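Local coordinates for hypothetical protein VC0802 (Vibrio cholerae, PDB 1ZVP), which is of unknown function, though its two ACT domains suggest small-molecule binding and regulation, and a role in transport has been proposed, at residues M15-V29 with L65-V78. Residues are numbered along the deposited sequence; the frame is centred on the assembly and turned at random.
Sequences MSPELMAGDYVFCTV and LESSALFSLITLTV
M20 crosses L73 obliquely and ends on T75. Its CB lies 3.5 Å from the carbonyl O of L73, the same oxygen that accepts a nearly straight bond (168° at the hydrogen) from the M20 amide. CG, beside its own backbone N (chi1 -54°), settles 3.8 Å from L73 CG. The chain then bends, and CE comes to rest 3.8 Å from T75 CB, close to OG1, which is hydrogen-bonded to H112. On the same face E18 runs alongside T75, its OE1 near T75 CB, while its carboxylate end crosses T77 CG2. P17 and L19 point to the other face, where P17 CB meets I74 CG2 under helix 120-127.

At one end, the S16 carbonyl O is gripped twice by T77: OG1 approaches in the carbonyl plane at 2.6 Å, and the amide N from above that plane. Towards the other end, the register shifts by two residues between L19 and Y24. A water bridges the two segments here, accepting from L73 N and lying within hydrogen-bonding distance of the M20 and G22 carbonyls. Direct pairing resumes as Y24 and F71 exchange backbone bonds, each 2.8 Å from N to O. F26 then turns its edge to the face of F71 in a T-shaped pair, centroids 5.4 Å apart and planes at 68°; F26 also makes an edge-to-face pair with F114 and packs against Y108 of the second subunit.

Strand 24-29 leaves at a steep angle to join strand 50-56, whereas 17-19 is an outermost strand, within this chain, of the sheet containing 71-76 and 111-116. The contact thus joins the two beta sheets of a protein built from tandem ACT domains.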
ATOM      1  N   MET D  15     -11.891  11.972   0.735  1.00 35.94           N
ATOM      2  CA  MET D  15     -10.542  11.525   1.104  1.00 35.38           C
ATOM      3  C   MET D  15      -9.540  12.656   0.950  1.00 35.46           C
ATOM      4  O   MET D  15      -8.348  12.472   1.214  1.00 35.53           O
ATOM      5  CB  MET D  15     -10.109  10.282   0.324  1.00 34.93           C
ATOM      6  CG  MET D  15     -10.874   8.986   0.674  1.00 34.24           C
ATOM      7  SD  MET D  15     -10.820   8.446   2.400  1.00 32.28           S
ATOM      8  CE  MET D  15     -12.375   9.075   3.042  1.00 32.01           C
ATOM      9  N   SER D  16     -10.053  13.829   0.558  1.00 35.45           N
ATOM     10  CA  SER D  16      -9.260  15.017   0.245  1.00 35.50           C
ATOM     11  C   SER D  16      -8.064  14.719  -0.677  1.00 35.04           C
ATOM     12  O   SER D  16      -6.918  14.997  -0.317  1.00 34.65           O
ATOM     13  CB  SER D  16      -8.815  15.731   1.531  1.00 35.79           C
ATOM     14  OG  SER D  16      -9.914  16.355   2.177  1.00 37.38           O
ATOM     15  N   PRO D  17      -8.332  14.153  -1.875  1.00 34.85           N
ATOM     16  CA  PRO D  17      -7.249  13.712  -2.753  1.00 34.76           C
ATOM     17  C   PRO D  17      -6.483  14.847  -3.432  1.00 34.86           C
ATOM     18  O   PRO D  17      -7.022  15.933  -3.654  1.00 35.64           O
ATOM     19  CB  PRO D  17      -7.978  12.871  -3.798  1.00 34.55           C
ATOM     20  CG  PRO D  17      -9.306  13.478  -3.883  1.00 34.14           C
ATOM     21  CD  PRO D  17      -9.649  13.890  -2.482  1.00 34.53           C
ATOM     22  N   GLU D  18      -5.221  14.596  -3.753  1.00 34.77           N
ATOM     23  CA  GLU D  18      -4.448  15.537  -4.531  1.00 34.53           C
ATOM     24  C   GLU D  18      -3.595  14.806  -5.544  1.00 34.00           C
ATOM     25  O   GLU D  18      -2.927  13.831  -5.207  1.00 34.62           O
ATOM     26  CB  GLU D  18      -3.596  16.426  -3.629  1.00 34.92           C
ATOM     27  CG  GLU D  18      -2.950  15.703  -2.490  1.00 36.83           C
ATOM     28  CD  GLU D  18      -1.911  16.531  -1.783  1.00 40.25           C
ATOM     29  OE1 GLU D  18      -1.026  15.933  -1.126  1.00 42.63           O
ATOM     30  OE2 GLU D  18      -1.974  17.776  -1.875  1.00 42.95           O
ATOM     31  N   LEU D  19      -3.652  15.265  -6.790  1.00 33.17           N
ATOM     32  CA  LEU D  19      -2.883  14.673  -7.878  1.00 32.61           C
ATOM     33  C   LEU D  19      -1.472  15.235  -7.867  1.00 32.41           C
ATOM     34  O   LEU D  19      -1.288  16.444  -7.983  1.00 31.66           O
ATOM     35  CB  LEU D  19      -3.526  15.003  -9.225  1.00 31.98           C
ATOM     36  CG  LEU D  19      -3.673  13.985 -10.355  1.00 31.48           C
ATOM     37  CD1 LEU D  19      -3.404  14.681 -11.664  1.00 29.21           C
ATOM     38  CD2 LEU D  19      -2.824  12.704 -10.217  1.00 29.15           C
ATOM     39  N   MET D  20      -0.487  14.344  -7.741  1.00 32.99           N
ATOM     40  CA  MET D  20       0.940  14.706  -7.775  1.00 33.22           C
ATOM     41  C   MET D  20       1.503  14.734  -9.202  1.00 33.25           C
ATOM     42  O   MET D  20       0.967  14.099 -10.114  1.00 33.01           O
ATOM     43  CB  MET D  20       1.772  13.740  -6.903  1.00 33.75           C
ATOM     44  CG  MET D  20       1.286  13.598  -5.449  1.00 34.14           C
ATOM     45  SD  MET D  20       1.259  15.172  -4.581  1.00 35.45           S
ATOM     46  CE  MET D  20      -0.400  15.148  -4.066  1.00 33.77           C
ATOM     47  N   ALA D  21       2.578  15.493  -9.386  1.00 33.32           N
ATOM     48  CA  ALA D  21       3.300  15.524 -10.639  1.00 33.14           C
ATOM     49  C   ALA D  21       3.993  14.193 -10.886  1.00 33.27           C
ATOM     50  O   ALA D  21       4.426  13.532  -9.946  1.00 33.38           O
ATOM     51  CB  ALA D  21       4.310  16.628 -10.611  1.00 32.85           C
ATOM     52  N   GLY D  22       4.075  13.802 -12.156  1.00 33.85           N
ATOM     53  CA  GLY D  22       4.881  12.661 -12.579  1.00 34.43           C
ATOM     54  C   GLY D  22       4.122  11.438 -13.064  1.00 35.18           C
ATOM     55  O   GLY D  22       3.024  11.130 -12.570  1.00 35.45           O
ATOM     56  N   ASP D  23       4.709  10.739 -14.039  1.00 35.52           N
ATOM     57  CA  ASP D  23       4.204   9.429 -14.466  1.00 35.98           C
ATOM     58  C   ASP D  23       5.075   8.373 -13.830  1.00 35.82           C
ATOM     59  O   ASP D  23       6.296   8.456 -13.894  1.00 35.89           O
ATOM     60  CB  ASP D  23       4.241   9.256 -15.991  1.00 36.20           C
ATOM     61  CG  ASP D  23       3.394  10.284 -16.739  1.00 37.51           C
ATOM     62  OD1 ASP D  23       2.510  10.953 -16.142  1.00 37.79           O
ATOM     63  OD2 ASP D  23       3.626  10.410 -17.963  1.00 39.52           O
ATOM     64  N   TYR D  24       4.450   7.376 -13.218  1.00 35.78           N
ATOM     65  CA  TYR D  24       5.190   6.393 -12.457  1.00 35.89           C
ATOM     66  C   TYR D  24       5.010   5.020 -13.055  1.00 36.02           C
ATOM     67  O   TYR D  24       4.031   4.776 -13.748  1.00 35.87           O
ATOM     68  CB  TYR D  24       4.795   6.436 -10.963  1.00 36.04           C
ATOM     69  CG  TYR D  24       5.271   7.714 -10.293  1.00 35.56           C
ATOM     70  CD1 TYR D  24       6.563   7.813  -9.771  1.00 34.99           C
ATOM     71  CD2 TYR D  24       4.440   8.836 -10.220  1.00 35.03           C
ATOM     72  CE1 TYR D  24       7.008   8.990  -9.192  1.00 34.82           C
ATOM     73  CE2 TYR D  24       4.874  10.015  -9.641  1.00 34.79           C
ATOM     74  CZ  TYR D  24       6.157  10.085  -9.129  1.00 35.46           C
ATOM     75  OH  TYR D  24       6.585  11.258  -8.544  1.00 36.40           O
ATOM     76  N   VAL D  25       5.984   4.150 -12.809  1.00 36.32           N
ATOM     77  CA  VAL D  25       5.949   2.776 -13.276  1.00 36.72           C
ATOM     78  C   VAL D  25       6.415   1.852 -12.161  1.00 37.44           C
ATOM     79  O   VAL D  25       7.202   2.253 -11.306  1.00 37.04           O
ATOM     80  CB  VAL D  25       6.816   2.568 -14.552  1.00 36.60           C
ATOM     81  CG1 VAL D  25       6.309   3.427 -15.694  1.00 35.87           C
ATOM     82  CG2 VAL D  25       8.294   2.848 -14.285  1.00 36.63           C
ATOM     83  N   PHE D  26       5.909   0.623 -12.164  1.00 38.73           N
ATOM     84  CA  PHE D  26       6.342  -0.394 -11.215  1.00 40.22           C
ATOM     85  C   PHE D  26       7.329  -1.325 -11.892  1.00 41.47           C
ATOM     86  O   PHE D  26       7.136  -1.707 -13.042  1.00 41.79           O
ATOM     87  CB  PHE D  26       5.150  -1.198 -10.683  1.00 40.08           C
ATOM     88  CG  PHE D  26       4.408  -0.530  -9.549  1.00 39.93           C
ATOM     89  CD1 PHE D  26       4.397  -1.101  -8.282  1.00 39.71           C
ATOM     90  CD2 PHE D  26       3.705   0.662  -9.752  1.00 39.89           C
ATOM     91  CE1 PHE D  26       3.701  -0.497  -7.236  1.00 39.48           C
ATOM     92  CE2 PHE D  26       3.014   1.276  -8.711  1.00 39.29           C
ATOM     93  CZ  PHE D  26       3.009   0.696  -7.454  1.00 39.34           C
ATOM     94  N   CYS D  27       8.391  -1.678 -11.175  1.00 42.97           N
ATOM     95  CA  CYS D  27       9.438  -2.537 -11.706  1.00 44.56           C
ATOM     96  C   CYS D  27       9.846  -3.518 -10.652  1.00 45.23           C
ATOM     97  O   CYS D  27       9.784  -3.220  -9.458  1.00 45.75           O
ATOM     98  CB  CYS D  27      10.688  -1.738 -12.075  1.00 44.42           C
ATOM     99  SG  CYS D  27      10.439  -0.429 -13.258  1.00 47.56           S
ATOM    100  N   THR D  28      10.279  -4.685 -11.102  1.00 46.07           N
ATOM    101  CA  THR D  28      10.968  -5.618 -10.245  1.00 46.67           C
ATOM    102  C   THR D  28      12.386  -5.769 -10.806  1.00 47.61           C
ATOM    103  O   THR D  28      12.580  -5.842 -12.024  1.00 47.64           O
ATOM    104  CB  THR D  28      10.202  -6.956 -10.127  1.00 46.49           C
ATOM    105  OG1 THR D  28      10.701  -7.702  -9.013  1.00 45.96           O
ATOM    106  CG2 THR D  28      10.289  -7.788 -11.410  1.00 46.30           C
ATOM    107  N   VAL D  29      13.375  -5.752  -9.921  1.00 48.60           N
ATOM    108  CA  VAL D  29      14.771  -5.869 -10.331  1.00 49.37           C
ATOM    109  C   VAL D  29      15.529  -6.880  -9.469  1.00 50.31           C
ATOM    110  O   VAL D  29      15.009  -7.381  -8.473  1.00 50.32           O
ATOM    111  CB  VAL D  29      15.506  -4.489 -10.329  1.00 49.19           C
ATOM    112  CG1 VAL D  29      14.978  -3.578 -11.429  1.00 48.73           C
ATOM    113  CG2 VAL D  29      15.416  -3.814  -8.973  1.00 49.17           C
ATOM    114  N   LEU D  65      15.221  -0.448 -18.023  1.00 64.13           N
ATOM    115  CA  LEU D  65      14.107  -1.232 -17.484  1.00 64.33           C
ATOM    116  C   LEU D  65      12.921  -1.002 -18.417  1.00 64.64           C
ATOM    117  O   LEU D  65      12.588   0.147 -18.739  1.00 64.69           O
ATOM    118  CB  LEU D  65      13.793  -0.828 -16.038  1.00 64.15           C
ATOM    119  CG  LEU D  65      14.977  -0.653 -15.074  1.00 63.91           C
ATOM    120  CD1 LEU D  65      14.509  -0.092 -13.748  1.00 63.85           C
ATOM    121  CD2 LEU D  65      15.760  -1.948 -14.857  1.00 63.90           C
ATOM    122  N   GLU D  66      12.310  -2.097 -18.869  1.00 64.90           N
ATOM    123  CA  GLU D  66      11.419  -2.066 -20.043  1.00 64.98           C
ATOM    124  C   GLU D  66       9.974  -1.663 -19.725  1.00 64.16           C
ATOM    125  O   GLU D  66       9.415  -2.085 -18.694  1.00 64.34           O
ATOM    126  CB  GLU D  66      11.449  -3.418 -20.767  1.00 65.58           C
ATOM    127  CG  GLU D  66      11.211  -3.335 -22.277  1.00 67.55           C
ATOM    128  CD  GLU D  66      10.566  -4.601 -22.834  1.00 70.12           C
ATOM    129  OE1 GLU D  66       9.736  -4.476 -23.764  1.00 71.37           O
ATOM    130  OE2 GLU D  66      10.873  -5.713 -22.337  1.00 70.45           O
ATOM    131  N   SER D  67       9.393  -0.863 -20.631  1.00 62.83           N
ATOM    132  CA  SER D  67       8.041  -0.269 -20.508  1.00 61.42           C
ATOM    133  C   SER D  67       7.053  -0.988 -19.569  1.00 60.40           C
ATOM    134  O   SER D  67       6.703  -2.165 -19.785  1.00 60.49           O
ATOM    135  CB  SER D  67       7.398  -0.098 -21.896  1.00 61.57           C
ATOM    136  OG  SER D  67       8.039   0.911 -22.654  1.00 61.32           O
ATOM    137  N   SER D  68       6.636  -0.275 -18.521  1.00 58.49           N
ATOM    138  CA  SER D  68       5.511  -0.686 -17.675  1.00 56.35           C
ATOM    139  C   SER D  68       4.293   0.158 -18.093  1.00 54.54           C
ATOM    140  O   SER D  68       4.417   1.038 -18.967  1.00 54.50           O
ATOM    141  CB  SER D  68       5.860  -0.497 -16.187  1.00 56.61           C
ATOM    142  OG  SER D  68       4.717  -0.558 -15.334  1.00 56.99           O
ATOM    143  N   ALA D  69       3.124  -0.127 -17.506  1.00 51.84           N
ATOM    144  CA  ALA D  69       1.950   0.727 -17.683  1.00 48.99           C
ATOM    145  C   ALA D  69       2.158   1.980 -16.844  1.00 47.05           C
ATOM    146  O   ALA D  69       2.764   1.912 -15.772  1.00 46.70           O
ATOM    147  CB  ALA D  69       0.694   0.001 -17.265  1.00 49.01           C
ATOM    148  N   LEU D  70       1.675   3.117 -17.343  1.00 44.83           N
ATOM    149  CA  LEU D  70       1.854   4.404 -16.669  1.00 42.76           C
ATOM    150  C   LEU D  70       0.851   4.646 -15.543  1.00 41.67           C
ATOM    151  O   LEU D  70      -0.350   4.408 -15.702  1.00 41.26           O
ATOM    152  CB  LEU D  70       1.805   5.571 -17.662  1.00 42.53           C
ATOM    153  CG  LEU D  70       2.878   5.762 -18.734  1.00 41.57           C
ATOM    154  CD1 LEU D  70       2.754   7.164 -19.320  1.00 40.93           C
ATOM    155  CD2 LEU D  70       4.279   5.535 -18.207  1.00 39.79           C
ATOM    156  N   PHE D  71       1.373   5.137 -14.416  1.00 40.43           N
ATOM    157  CA  PHE D  71       0.596   5.433 -13.216  1.00 38.84           C
ATOM    158  C   PHE D  71       0.648   6.906 -12.790  1.00 38.27           C
ATOM    159  O   PHE D  71       1.678   7.576 -12.900  1.00 37.90           O
ATOM    160  CB  PHE D  71       1.062   4.554 -12.065  1.00 38.57           C
ATOM    161  CG  PHE D  71       0.695   3.108 -12.220  1.00 38.20           C
ATOM    162  CD1 PHE D  71      -0.583   2.662 -11.907  1.00 37.67           C
ATOM    163  CD2 PHE D  71       1.632   2.184 -12.665  1.00 38.23           C
ATOM    164  CE1 PHE D  71      -0.925   1.326 -12.042  1.00 37.70           C
ATOM    165  CE2 PHE D  71       1.297   0.840 -12.803  1.00 38.27           C
ATOM    166  CZ  PHE D  71       0.016   0.412 -12.488  1.00 38.16           C
ATOM    167  N   SER D  72      -0.486   7.401 -12.310  1.00 37.42           N
ATOM    168  CA  SER D  72      -0.547   8.697 -11.663  1.00 36.83           C
ATOM    169  C   SER D  72      -0.562   8.501 -10.161  1.00 36.08           C
ATOM    170  O   SER D  72      -1.024   7.477  -9.672  1.00 35.59           O
ATOM    171  CB  SER D  72      -1.788   9.448 -12.102  1.00 36.92           C
ATOM    172  OG  SER D  72      -1.692   9.762 -13.471  1.00 37.80           O
ATOM    173  N   LEU D  73      -0.039   9.478  -9.437  1.00 35.54           N
ATOM    174  CA  LEU D  73       0.045   9.383  -7.986  1.00 35.20           C
ATOM    175  C   LEU D  73      -0.893  10.376  -7.307  1.00 35.11           C
ATOM    176  O   LEU D  73      -0.860  11.575  -7.572  1.00 34.77           O
ATOM    177  CB  LEU D  73       1.485   9.563  -7.503  1.00 34.83           C
ATOM    178  CG  LEU D  73       1.685   9.821  -6.012  1.00 34.76           C
ATOM    179  CD1 LEU D  73       1.311   8.612  -5.173  1.00 34.51           C
ATOM    180  CD2 LEU D  73       3.112  10.227  -5.762  1.00 34.59           C
ATOM    181  N   ILE D  74      -1.728   9.832  -6.430  1.00 35.49           N
ATOM    182  CA  ILE D  74      -2.705  10.582  -5.666  1.00 36.06           C
ATOM    183  C   ILE D  74      -2.405  10.380  -4.183  1.00 36.78           C
ATOM    184  O   ILE D  74      -2.266   9.260  -3.716  1.00 36.88           O
ATOM    185  CB  ILE D  74      -4.156  10.161  -6.037  1.00 35.62           C
ATOM    186  CG1 ILE D  74      -4.466  10.595  -7.479  1.00 35.13           C
ATOM    187  CG2 ILE D  74      -5.163  10.738  -5.057  1.00 34.69           C
ATOM    188  CD1 ILE D  74      -5.642   9.895  -8.127  1.00 34.54           C
ATOM    189  N   THR D  75      -2.247  11.481  -3.461  1.00 37.97           N
ATOM    190  CA  THR D  75      -2.104  11.418  -2.018  1.00 38.93           C
ATOM    191  C   THR D  75      -3.424  11.806  -1.363  1.00 40.15           C
ATOM    192  O   THR D  75      -4.136  12.681  -1.847  1.00 40.40           O
ATOM    193  CB  THR D  75      -0.964  12.323  -1.525  1.00 38.42           C
ATOM    194  OG1 THR D  75       0.271  11.861  -2.077  1.00 38.16           O
ATOM    195  CG2 THR D  75      -0.870  12.307  -0.011  1.00 37.84           C
ATOM    196  N   LEU D  76      -3.751  11.133  -0.269  1.00 42.05           N
ATOM    197  CA  LEU D  76      -4.923  11.469   0.517  1.00 43.50           C
ATOM    198  C   LEU D  76      -4.483  12.376   1.642  1.00 45.00           C
ATOM    199  O   LEU D  76      -3.671  11.977   2.465  1.00 44.91           O
ATOM    200  CB  LEU D  76      -5.546  10.194   1.069  1.00 43.00           C
ATOM    201  CG  LEU D  76      -6.510   9.406   0.190  1.00 42.10           C
ATOM    202  CD1 LEU D  76      -6.488   9.780  -1.298  1.00 40.84           C
ATOM    203  CD2 LEU D  76      -6.229   7.937   0.398  1.00 41.35           C
ATOM    204  N   THR D  77      -4.996  13.605   1.655  1.00 47.33           N
ATOM    205  CA  THR D  77      -4.637  14.573   2.696  1.00 50.01           C
ATOM    206  C   THR D  77      -5.503  14.441   3.954  1.00 52.11           C
ATOM    207  O   THR D  77      -5.191  15.043   4.989  1.00 52.54           O
ATOM    208  CB  THR D  77      -4.643  16.042   2.193  1.00 49.75           C
ATOM    209  OG1 THR D  77      -5.930  16.380   1.668  1.00 49.79           O
ATOM    210  CG2 THR D  77      -3.608  16.239   1.126  1.00 49.59           C
ATOM    211  N   VAL D  78      -6.571  13.645   3.867  1.00 54.56           N
ATOM    212  CA  VAL D  78      -7.417  13.335   5.019  1.00 57.06           C
ATOM    213  C   VAL D  78      -6.570  12.902   6.236  1.00 59.41           C
ATOM    214  O   VAL D  78      -5.555  12.189   6.119  1.00 59.65           O
ATOM    215  CB  VAL D  78      -8.527  12.298   4.661  1.00 56.82           C
ATOM    216  CG1 VAL D  78      -7.993  10.855   4.687  1.00 56.38           C
ATOM    217  CG2 VAL D  78      -9.741  12.451   5.575  1.00 56.85           C
TER
HETATM  218  O   HOH W   1       1.073  11.679 -10.755  1.00 38.90           O
HETATM  219  O   HOH W   2       0.605  11.291 -14.169  1.00 48.47           O
HETATM  220  O   HOH W   3       8.573  -2.414 -15.739  1.00 56.59           O